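Local coordinates for protein SusD homolog (Bacteroides thetaiotaomicron VPI-5482, PDB 3IHV) that probably binds glycans at the cell surface as an outer-membrane member of the SusD family, at residues A[35-45]-A[76-84]; A[85-96]-A[139-147]. One frame throughout, in Å; residues are numbered along the deposited sequence. Where two conformers were deposited one is given.

How the contacts relate
Helix 75-101 is the shared element: contact 1 uses its first part, residues 76-84, and contact 2 takes over at once with residues 85-96. The two contacts lie in series along the chain, contact 1 closing before contact 2 opens, and their centres are about 18 Å apart. Contact 1 is buried and sets the short helices 34-38 and 40-44 against the helix; contact 2, farther from the middle of the molecule and partly buried, lays residues 139-147 on it just after helix 107-135. One long helix thus ties an earlier and a later part of the helical SusD-family region together, and along it the rings of Trp81 and Tyr85 meet where the two contacts adjoin.

Contact 1 of 2, residues A[35-45]-A[76-84]; sequences AMYGYYLSILF and EVQQTWAAL. With EDO (1,2-ethanediol), chain I.
Thr80 meets Ala35, Tyr40, Leu41 and Phe45 across this contact, and with Met36 and Glu76 it accounts for much of the buried surface. Its OG1 donates to Ala35 O at 2.7 Å, lying in the carbonyl plane on a lone pair. The hydroxyl stands anti to its own carbonyl carbon (chi1 -67°), which puts the methyl CG2 anti to the backbone N, 3.7 Å from Leu41 CD2. The same OG1 sits at the edge of the Tyr40 ring, near its plane, and 3.2 Å from Phe45 CE2, so two aromatic carbons, Tyr40 CD2 and Phe45 CE2, flank a hydroxyl that already has a carbonyl acceptor.

One turn earlier, Glu76 brings aliphatic carbon to the Tyr40 ring. CB lies over one face in a CH-pi contact, 3.9 Å from the ring centroid, while CG lies beside the phenol oxygen. The bend at chi2 (83°) helps carry the carboxylate off the ring, and OE1 bonds to Gln74. Tyr40 OH itself donates to Gln79 OE1 at 2.7 Å, with ring and amide planes only 11° apart, so the amide meets the phenol at the ring's edge.

Toward the other end Met36, a selenomethionine here, folds at chi2 and chi3. Its CG packs on the methyl of Ala83, and SE lies 3.7 Å from Leu84 CD2. Beyond the pair of segments, Arg134 of helix 107-135 touches Leu41 and Phe45, and Phe516 meets the Phe45 ring.

Chemically, this is a largely buried, mixed interface pinned by two short neutral hydrogen bonds. One runs from a side chain to the backbone and the other between side chains, so helix 34-38 and the start of helix 40-44 are each held to helix 75-101 by a directed bond as well as by packing.

Contact 2 of 2, residues A[85-96]-A[139-147]; sequences YTGIYRANDFLE and VLMTSTQMS. With EDO (1,2-ethanediol), chain K.
Glu96 grips Thr144 with both carboxylate oxygens: Thr144 OG1 donates to OE1 at 2.6 Å and Thr144 N to OE2 at 2.9 Å, each oxygen using its syn lone pair. The threonine hydroxyl lies between its backbone N and carbonyl carbon (chi1 57°), on the same side as the N-H, so one carboxylate can accept both hydrogen bonds. CG2 is thereby directed over a face of the Tyr89 ring, 3.8 Å from its centroid in a CH-pi contact. Thr144 is a knob in a hole formed by Tyr89, Asn92, Asp93 and Glu96.

Two more bonds hold the extended loop leading into this turn. Asn92 ND2 donates to Met141 O at 2.8 Å, with the acceptor close to the amide plane and the N-H...O angle at 153°. Farther back, Tyr85 OH donates to Val139 O at 2.6 Å, in the carbonyl plane and on a lone pair, while its side chain crosses that of Met141 at about a right angle, CE1 4.0 Å from Met141 CB.

Around these lies a second shell. Arg124 of helix 107-135 bonds to Asn92 OD1, helping to fix which way the amide is turned, and Tyr128 OH pairs with Met141 N. One water joins Asn92 ND2 and Ser143 O; another donates to both Glu96 OE2 and Thr142 O. Asp93 turns its carboxylate to Arg97 and Lys10.

Ser143 is the N-cap of the short, weakly bonded helix 144-147, its OG accepting from Met146 N at 3.0 Å. The whole is an N-capped helical turn, docked by its knob-into-hole Thr144 on a long helix of the mainly helical, TPR-clan region of this SusD-family protein.

Contact 1 of 2, residues A[35-45]-A[76-84]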
loop_
_atom_site.group_PDB
_atom_site.type_symbol
_atom_site.label_atom_id
_atom_site.label_comp_id
_atom_site.label_asym_id
_atom_site.label_seq_id
_atom_site.Cartn_x
_atom_site.Cartn_y
_atom_site.Cartn_z
ATOM N N ALA A 35 -0.038 12.582 -5.227
ATOM C CA ALA A 35 -0.925 11.748 -6.023
ATOM C C ALA A 35 -0.492 10.290 -6.143
ATOM O O ALA A 35 -1.209 9.456 -6.703
ATOM C CB ALA A 35 -1.090 12.371 -7.446
HETATM N N MSE A 36 0.711 9.993 -5.671
HETATM C CA MSE A 36 1.267 8.651 -5.580
HETATM C C MSE A 36 1.255 8.269 -4.085
HETATM O O MSE A 36 0.192 8.350 -3.464
HETATM C CB MSE A 36 2.665 8.613 -6.215
HETATM C CG MSE A 36 2.661 8.964 -7.681
HETATM SE SE MSE A 36 1.994 7.531 -8.810
HETATM C CE MSE A 36 3.458 6.241 -8.586
ATOM N N TYR A 37 2.391 7.912 -3.478
ATOM C CA TYR A 37 2.343 7.368 -2.110
ATOM C C TYR A 37 2.364 8.403 -0.997
ATOM O O TYR A 37 2.267 8.038 0.172
ATOM C CB TYR A 37 3.410 6.250 -1.948
ATOM C CG TYR A 37 3.173 5.147 -2.958
ATOM C CD1 TYR A 37 2.213 4.201 -2.728
ATOM C CD2 TYR A 37 3.857 5.117 -4.177
ATOM C CE1 TYR A 37 1.922 3.223 -3.676
ATOM C CE2 TYR A 37 3.587 4.128 -5.124
ATOM C CZ TYR A 37 2.621 3.211 -4.878
ATOM O OH TYR A 37 2.340 2.261 -5.838
ATOM N N GLY A 38 2.508 9.691 -1.330
ATOM C CA GLY A 38 2.448 10.699 -0.298
ATOM C C GLY A 38 1.051 10.776 0.326
ATOM O O GLY A 38 0.922 11.154 1.502
ATOM N N TYR A 39 0.021 10.377 -0.439
ATOM C CA TYR A 39 -1.377 10.498 0.010
ATOM C C TYR A 39 -2.381 9.659 -0.742
ATOM O O TYR A 39 -3.071 8.837 -0.137
ATOM C CB TYR A 39 -1.754 11.989 -0.018
ATOM C CG TYR A 39 -3.157 12.371 0.381
ATOM C CD1 TYR A 39 -3.838 11.697 1.375
ATOM C CD2 TYR A 39 -3.720 13.521 -0.124
ATOM C CE1 TYR A 39 -5.130 12.091 1.760
ATOM C CE2 TYR A 39 -5.010 13.926 0.260
ATOM C CZ TYR A 39 -5.705 13.178 1.175
ATOM O OH TYR A 39 -6.950 13.592 1.547
ATOM N N TYR A 40 -2.496 9.792 -2.065
ATOM C CA TYR A 40 -3.606 9.097 -2.713
ATOM C C TYR A 40 -3.491 7.574 -2.766
ATOM O O TYR A 40 -4.421 6.851 -2.397
ATOM C CB TYR A 40 -3.914 9.643 -4.121
ATOM C CG TYR A 40 -4.163 11.142 -4.253
ATOM C CD1 TYR A 40 -4.411 11.957 -3.174
ATOM C CD2 TYR A 40 -4.257 11.705 -5.513
ATOM C CE1 TYR A 40 -4.652 13.328 -3.354
ATOM C CE2 TYR A 40 -4.448 13.030 -5.698
ATOM C CZ TYR A 40 -4.656 13.854 -4.621
ATOM O OH TYR A 40 -4.860 15.191 -4.804
ATOM N N LEU A 41 -2.376 7.068 -3.264
ATOM C CA LEU A 41 -2.194 5.624 -3.371
ATOM C C LEU A 41 -1.870 4.942 -2.042
ATOM O O LEU A 41 -1.967 3.713 -1.962
ATOM C CB LEU A 41 -1.088 5.277 -4.372
ATOM C CG LEU A 41 -1.393 5.559 -5.841
ATOM C CD1 LEU A 41 -0.135 5.190 -6.694
ATOM C CD2 LEU A 41 -2.642 4.825 -6.370
ATOM N N SER A 42 -1.385 5.721 -1.068
ATOM C CA SER A 42 -1.093 5.173 0.252
ATOM C C SER A 42 -2.345 5.172 1.111
ATOM O O SER A 42 -2.741 4.122 1.678
ATOM C CB SER A 42 -0.008 5.970 0.923
ATOM O OG SER A 42 -0.310 7.375 0.880
ATOM N N ILE A 43 -3.019 6.313 1.153
ATOM C CA ILE A 43 -4.112 6.477 2.110
ATOM C C ILE A 43 -5.501 6.649 1.521
ATOM O O ILE A 43 -6.376 5.838 1.772
ATOM C CB ILE A 43 -3.818 7.721 3.022
ATOM C CG1 ILE A 43 -2.517 7.539 3.813
ATOM C CG2 ILE A 43 -5.018 8.041 3.958
ATOM C CD1 ILE A 43 -2.017 8.844 4.476
ATOM N N LEU A 44 -5.662 7.658 0.686
ATOM C CA LEU A 44 -6.991 8.126 0.303
ATOM C C LEU A 44 -7.812 7.152 -0.504
ATOM O O LEU A 44 -9.009 7.053 -0.281
ATOM C CB LEU A 44 -6.919 9.478 -0.449
ATOM C CG LEU A 44 -8.211 10.248 -0.699
ATOM C CD1 LEU A 44 -8.928 10.650 0.629
ATOM C CD2 LEU A 44 -7.912 11.482 -1.597
ATOM N N PHE A 45 -7.180 6.438 -1.423
ATOM C CA PHE A 45 -7.920 5.549 -2.314
ATOM C C PHE A 45 -8.134 4.163 -1.731
ATOM O O PHE A 45 -8.682 3.300 -2.431
ATOM C CB PHE A 45 -7.191 5.376 -3.654
ATOM C CG PHE A 45 -7.001 6.651 -4.464
ATOM C CD1 PHE A 45 -7.644 7.859 -4.160
ATOM C CD2 PHE A 45 -6.302 6.580 -5.663
ATOM C CE1 PHE A 45 -7.465 8.971 -4.976
ATOM C CE2 PHE A 45 -6.156 7.701 -6.457
ATOM C CZ PHE A 45 -6.737 8.888 -6.090
ATOM N N GLU A 76 -8.636 14.215 -8.059
ATOM C CA GLU A 76 -7.610 13.343 -7.514
ATOM C C GLU A 76 -7.372 12.104 -8.363
ATOM O O GLU A 76 -6.230 11.653 -8.495
ATOM C CB GLU A 76 -7.943 12.913 -6.077
ATOM C CG GLU A 76 -7.985 14.048 -5.054
ATOM C CD GLU A 76 -9.304 14.820 -4.997
ATOM O OE1 GLU A 76 -10.181 14.641 -5.873
ATOM O OE2 GLU A 76 -9.443 15.620 -4.037
ATOM N N VAL A 77 -8.454 11.576 -8.939
ATOM C CA VAL A 77 -8.398 10.413 -9.783
ATOM C C VAL A 77 -7.574 10.736 -11.030
ATOM O O VAL A 77 -6.659 9.987 -11.385
ATOM C CB VAL A 77 -9.789 9.923 -10.144
ATOM C CG1 VAL A 77 -9.697 8.747 -11.119
ATOM C CG2 VAL A 77 -10.568 9.527 -8.840
ATOM N N GLN A 78 -7.885 11.860 -11.680
ATOM C CA GLN A 78 -7.106 12.287 -12.837
ATOM C C GLN A 78 -5.636 12.508 -12.457
ATOM O O GLN A 78 -4.725 12.163 -13.235
ATOM C CB GLN A 78 -7.692 13.548 -13.469
ATOM C CG GLN A 78 -7.023 13.952 -14.809
ATOM C CD GLN A 78 -5.731 14.749 -14.651
ATOM O OE1 GLN A 78 -4.886 14.791 -15.558
ATOM N NE2 GLN A 78 -5.583 15.401 -13.518
ATOM N N GLN A 79 -5.374 13.061 -11.288
ATOM C CA GLN A 79 -3.994 13.321 -10.894
ATOM C C GLN A 79 -3.156 12.046 -10.728
ATOM O O GLN A 79 -1.979 12.013 -11.094
ATOM C CB GLN A 79 -3.973 14.136 -9.601
ATOM C CG GLN A 79 -4.463 15.576 -9.803
ATOM C CD GLN A 79 -4.658 16.340 -8.501
ATOM O OE1 GLN A 79 -4.811 15.758 -7.435
ATOM N NE2 GLN A 79 -4.659 17.669 -8.596
ATOM N N THR A 80 -3.770 10.997 -10.174
ATOM C CA THR A 80 -3.068 9.728 -10.007
ATOM C C THR A 80 -2.840 9.062 -11.364
ATOM O O THR A 80 -1.739 8.560 -11.634
ATOM C CB THR A 80 -3.770 8.816 -9.025
ATOM O OG1 THR A 80 -3.705 9.391 -7.721
ATOM C CG2 THR A 80 -3.113 7.455 -8.994
ATOM N N TRP A 81 -3.860 9.097 -12.225
ATOM C CA TRP A 81 -3.717 8.553 -13.571
ATOM C C TRP A 81 -2.516 9.231 -14.245
ATOM O O TRP A 81 -1.634 8.553 -14.778
ATOM C CB TRP A 81 -5.012 8.753 -14.355
ATOM C CG TRP A 81 -5.016 8.442 -15.808
ATOM C CD1 TRP A 81 -4.684 9.278 -16.838
ATOM C CD2 TRP A 81 -5.511 7.241 -16.404
ATOM N NE1 TRP A 81 -4.914 8.647 -18.049
ATOM C CE2 TRP A 81 -5.429 7.397 -17.805
ATOM C CE3 TRP A 81 -6.013 6.054 -15.888
ATOM C CZ2 TRP A 81 -5.821 6.408 -18.678
ATOM C CZ3 TRP A 81 -6.410 5.052 -16.773
ATOM C CH2 TRP A 81 -6.320 5.250 -18.144
ATOM N N ALA A 82 -2.476 10.563 -14.192
ATOM C CA ALA A 82 -1.387 11.337 -14.786
ATOM C C ALA A 82 -0.043 11.028 -14.135
ATOM O O ALA A 82 0.956 10.909 -14.821
ATOM C CB ALA A 82 -1.699 12.861 -14.720
ATOM N N ALA A 83 -0.002 10.898 -12.825
ATOM C CA ALA A 83 1.260 10.632 -12.137
ATOM C C ALA A 83 1.824 9.258 -12.496
ATOM O O ALA A 83 3.042 9.092 -12.709
ATOM C CB ALA A 83 1.099 10.772 -10.589
ATOM N N LEU A 84 0.960 8.247 -12.585
ATOM C CA LEU A 84 1.419 6.907 -12.974
ATOM C C LEU A 84 2.015 6.963 -14.354
ATOM O O LEU A 84 3.095 6.401 -14.610
ATOM C CB LEU A 84 0.253 5.892 -12.892
ATOM C CG LEU A 84 -0.127 5.529 -11.439
ATOM C CD1 LEU A 84 -1.571 4.888 -11.274
ATOM C CD2 LEU A 84 0.978 4.578 -10.817
HETATM C C1 EDO I . -2.559 8.683 -21.693
HETATM O O1 EDO I . -2.010 9.496 -20.678
HETATM C C2 EDO I . -3.653 7.841 -21.120
HETATM O O2 EDO I . -4.904 8.548 -21.175
#

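Contact 2 of 2, residues A[85-96]-A[139-147]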
loop_
_atom_site.group_PDB
_atom_site.type_symbol
_atom_site.label_atom_id
_atom_site.label_comp_id
_atom_site.label_asym_id
_atom_site.label_seq_id
_atom_site.Cartn_x
_atom_site.Cartn_y
_atom_site.Cartn_z
ATOM N N TYR A 85 1.311 7.611 -15.283
ATOM C CA TYR A 85 1.836 7.729 -16.651
ATOM C C TYR A 85 3.127 8.541 -16.723
ATOM O O TYR A 85 3.980 8.294 -17.570
ATOM C CB TYR A 85 0.745 8.201 -17.635
ATOM C CG TYR A 85 -0.130 7.027 -18.071
ATOM C CD1 TYR A 85 0.390 6.039 -18.918
ATOM C CD2 TYR A 85 -1.424 6.865 -17.614
ATOM C CE1 TYR A 85 -0.349 4.928 -19.285
ATOM C CE2 TYR A 85 -2.185 5.752 -17.983
ATOM C CZ TYR A 85 -1.652 4.809 -18.832
ATOM O OH TYR A 85 -2.384 3.715 -19.225
ATOM N N THR A 86 3.301 9.494 -15.810
ATOM C CA THR A 86 4.555 10.239 -15.735
ATOM C C THR A 86 5.675 9.289 -15.286
ATOM O O THR A 86 6.785 9.317 -15.821
ATOM C CB THR A 86 4.416 11.437 -14.787
ATOM O OG1 THR A 86 3.540 12.418 -15.379
ATOM C CG2 THR A 86 5.757 12.089 -14.513
ATOM N N GLY A 87 5.387 8.484 -14.271
ATOM C CA GLY A 87 6.341 7.484 -13.802
ATOM C C GLY A 87 6.764 6.589 -14.940
ATOM O O GLY A 87 7.961 6.328 -15.126
ATOM N N ILE A 88 5.778 6.115 -15.699
ATOM C CA ILE A 88 6.001 5.246 -16.870
ATOM C C ILE A 88 6.845 5.950 -17.916
ATOM O O ILE A 88 7.775 5.332 -18.455
ATOM C CB ILE A 88 4.653 4.730 -17.409
ATOM C CG1 ILE A 88 4.061 3.747 -16.397
ATOM C CG2 ILE A 88 4.782 4.049 -18.801
ATOM C CD1 ILE A 88 2.551 3.437 -16.520
ATOM N N TYR A 89 6.547 7.233 -18.175
ATOM C CA TYR A 89 7.323 8.022 -19.122
ATOM C C TYR A 89 8.794 8.075 -18.656
ATOM O O TYR A 89 9.723 7.875 -19.433
ATOM C CB TYR A 89 6.752 9.442 -19.225
ATOM C CG TYR A 89 7.576 10.302 -20.142
ATOM C CD1 TYR A 89 8.712 10.940 -19.693
ATOM C CD2 TYR A 89 7.235 10.433 -21.474
ATOM C CE1 TYR A 89 9.504 11.687 -20.562
ATOM C CE2 TYR A 89 7.999 11.206 -22.344
ATOM C CZ TYR A 89 9.133 11.818 -21.871
ATOM O OH TYR A 89 9.911 12.548 -22.748
ATOM N N ARG A 90 8.987 8.359 -17.379
ATOM C CA ARG A 90 10.354 8.466 -16.825
ATOM C C ARG A 90 11.082 7.139 -16.941
ATOM O O ARG A 90 12.250 7.106 -17.334
ATOM C CB ARG A 90 10.320 8.956 -15.400
ATOM C CG ARG A 90 9.910 10.443 -15.303
ATOM C CD ARG A 90 9.562 10.797 -13.894
ATOM N NE ARG A 90 9.168 12.194 -13.771
ATOM C CZ ARG A 90 8.708 12.757 -12.659
ATOM N NH1 ARG A 90 8.528 12.053 -11.543
ATOM N NH2 ARG A 90 8.398 14.046 -12.671
ATOM N N ALA A 91 10.392 6.055 -16.621
ATOM C CA ALA A 91 10.986 4.729 -16.772
ATOM C C ALA A 91 11.344 4.449 -18.227
ATOM O O ALA A 91 12.464 4.005 -18.535
ATOM C CB ALA A 91 10.045 3.651 -16.206
ATOM N N ASN A 92 10.378 4.658 -19.124
ATOM C CA ASN A 92 10.610 4.485 -20.570
ATOM C C ASN A 92 11.809 5.305 -21.040
ATOM O O ASN A 92 12.683 4.819 -21.784
ATOM C CB ASN A 92 9.377 4.926 -21.387
ATOM C CG ASN A 92 8.183 3.949 -21.314
ATOM O OD1 ASN A 92 8.311 2.795 -20.945
ATOM N ND2 ASN A 92 7.019 4.436 -21.719
ATOM N N ASP A 93 11.857 6.569 -20.615
ATOM C CA ASP A 93 12.910 7.485 -21.029
ATOM C C ASP A 93 14.284 6.958 -20.590
ATOM O O ASP A 93 15.230 6.890 -21.376
ATOM C CB ASP A 93 12.644 8.843 -20.372
ATOM C CG ASP A 93 13.668 9.882 -20.742
ATOM O OD1 ASP A 93 13.775 10.225 -21.952
ATOM O OD2 ASP A 93 14.396 10.314 -19.808
ATOM N N PHE A 94 14.371 6.577 -19.328
ATOM C CA PHE A 94 15.606 6.007 -18.777
ATOM C C PHE A 94 16.060 4.766 -19.545
ATOM O O PHE A 94 17.229 4.652 -19.904
ATOM C CB PHE A 94 15.411 5.653 -17.296
ATOM C CG PHE A 94 16.609 4.987 -16.698
ATOM C CD1 PHE A 94 17.667 5.750 -16.241
ATOM C CD2 PHE A 94 16.697 3.623 -16.642
ATOM C CE1 PHE A 94 18.806 5.160 -15.738
ATOM C CE2 PHE A 94 17.870 3.006 -16.138
ATOM C CZ PHE A 94 18.897 3.801 -15.672
ATOM N N LEU A 95 15.125 3.854 -19.806
ATOM C CA LEU A 95 15.411 2.605 -20.529
ATOM C C LEU A 95 15.859 2.852 -21.979
ATOM O O LEU A 95 16.841 2.265 -22.455
ATOM C CB LEU A 95 14.209 1.657 -20.463
ATOM C CG LEU A 95 13.913 1.164 -19.043
ATOM C CD1 LEU A 95 12.532 0.561 -18.881
ATOM C CD2 LEU A 95 15.017 0.149 -18.586
ATOM N N GLU A 96 15.151 3.722 -22.682
ATOM C CA GLU A 96 15.528 4.100 -24.047
ATOM C C GLU A 96 16.930 4.680 -24.082
ATOM O O GLU A 96 17.726 4.324 -24.926
ATOM C CB GLU A 96 14.524 5.137 -24.587
ATOM C CG GLU A 96 13.158 4.532 -24.867
ATOM C CD GLU A 96 12.044 5.559 -24.972
ATOM O OE1 GLU A 96 12.329 6.754 -25.144
ATOM O OE2 GLU A 96 10.867 5.165 -24.806
ATOM N N VAL A 139 -4.032 2.095 -21.084
ATOM C CA VAL A 139 -3.165 2.160 -22.256
ATOM C C VAL A 139 -1.760 1.669 -21.918
ATOM O O VAL A 139 -1.145 2.093 -20.910
ATOM C CB VAL A 139 -3.026 3.616 -22.799
ATOM C CG1 VAL A 139 -2.139 3.641 -24.048
ATOM C CG2 VAL A 139 -4.364 4.221 -23.119
ATOM N N LEU A 140 -1.247 0.794 -22.784
ATOM C CA LEU A 140 0.166 0.408 -22.732
ATOM C C LEU A 140 0.922 1.496 -23.495
ATOM O O LEU A 140 0.954 1.491 -24.734
ATOM C CB LEU A 140 0.424 -0.951 -23.371
ATOM C CG LEU A 140 0.035 -2.160 -22.534
ATOM C CD1 LEU A 140 0.099 -3.485 -23.298
ATOM C CD2 LEU A 140 0.936 -2.198 -21.299
HETATM N N MSE A 141 1.525 2.428 -22.750
HETATM C CA MSE A 141 2.290 3.548 -23.283
HETATM C C MSE A 141 3.744 3.104 -23.291
HETATM O O MSE A 141 4.507 3.367 -22.341
HETATM C CB MSE A 141 2.078 4.788 -22.401
HETATM C CG MSE A 141 2.445 6.065 -23.028
HETATM SE SE MSE A 141 1.217 6.598 -24.462
HETATM C CE MSE A 141 -0.326 7.008 -23.450
ATOM N N THR A 142 4.124 2.444 -24.377
ATOM C CA THR A 142 5.392 1.717 -24.388
ATOM C C THR A 142 6.647 2.451 -24.732
ATOM O O THR A 142 7.744 1.863 -24.675
ATOM C CB THR A 142 5.269 0.489 -25.260
ATOM O OG1 THR A 142 4.804 0.878 -26.550
ATOM C CG2 THR A 142 4.282 -0.486 -24.612
ATOM N N SER A 143 6.519 3.721 -25.076
ATOM C CA SER A 143 7.687 4.542 -25.360
ATOM C C SER A 143 7.384 5.990 -25.075
ATOM O O SER A 143 6.221 6.384 -24.969
ATOM C CB SER A 143 8.118 4.373 -26.811
ATOM O OG SER A 143 7.203 4.996 -27.684
ATOM N N THR A 144 8.438 6.786 -24.917
ATOM C CA THR A 144 8.289 8.214 -24.783
ATOM C C THR A 144 7.681 8.788 -26.063
ATOM O O THR A 144 6.873 9.707 -26.011
ATOM C CB THR A 144 9.623 8.925 -24.497
ATOM O OG1 THR A 144 10.573 8.630 -25.527
ATOM C CG2 THR A 144 10.168 8.495 -23.137
ATOM N N GLN A 145 8.049 8.238 -27.212
ATOM C CA GLN A 145 7.474 8.718 -28.492
ATOM C C GLN A 145 5.936 8.538 -28.473
ATOM O O GLN A 145 5.211 9.459 -28.862
ATOM C CB GLN A 145 8.092 7.976 -29.672
ATOM C CG GLN A 145 9.533 8.341 -29.955
ATOM C CD GLN A 145 10.610 7.721 -29.011
ATOM O OE1 GLN A 145 10.338 6.866 -28.128
ATOM N NE2 GLN A 145 11.859 8.158 -29.226
HETATM N N MSE A 146 5.428 7.410 -27.963
HETATM C CA MSE A 146 3.981 7.224 -27.923
HETATM C C MSE A 146 3.288 8.293 -27.090
HETATM O O MSE A 146 2.184 8.733 -27.441
HETATM C CB MSE A 146 3.597 5.853 -27.412
HETATM C CG MSE A 146 2.184 5.496 -27.762
HETATM SE SE MSE A 146 1.905 3.681 -27.272
HETATM C CE MSE A 146 3.359 2.902 -28.279
ATOM N N SER A 147 3.935 8.763 -26.027
ATOM C CA SER A 147 3.350 9.808 -25.192
ATOM C C SER A 147 3.104 11.109 -25.940
ATOM O O SER A 147 2.358 11.951 -25.478
ATOM C CB SER A 147 4.239 10.081 -23.982
ATOM O OG SER A 147 4.434 8.881 -23.276
HETATM C C1 EDO K . 3.603 12.342 -20.107
HETATM O O1 EDO K . 3.005 11.370 -19.249
HETATM C C2 EDO K . 4.880 12.850 -19.473
HETATM O O2 EDO K . 4.641 13.298 -18.134
HETATM O O HOH W 1 5.871 7.030 -22.080
HETATM O O HOH W 2 5.793 1.274 -20.978
HETATM O O HOH W 3 10.428 2.524 -24.639
#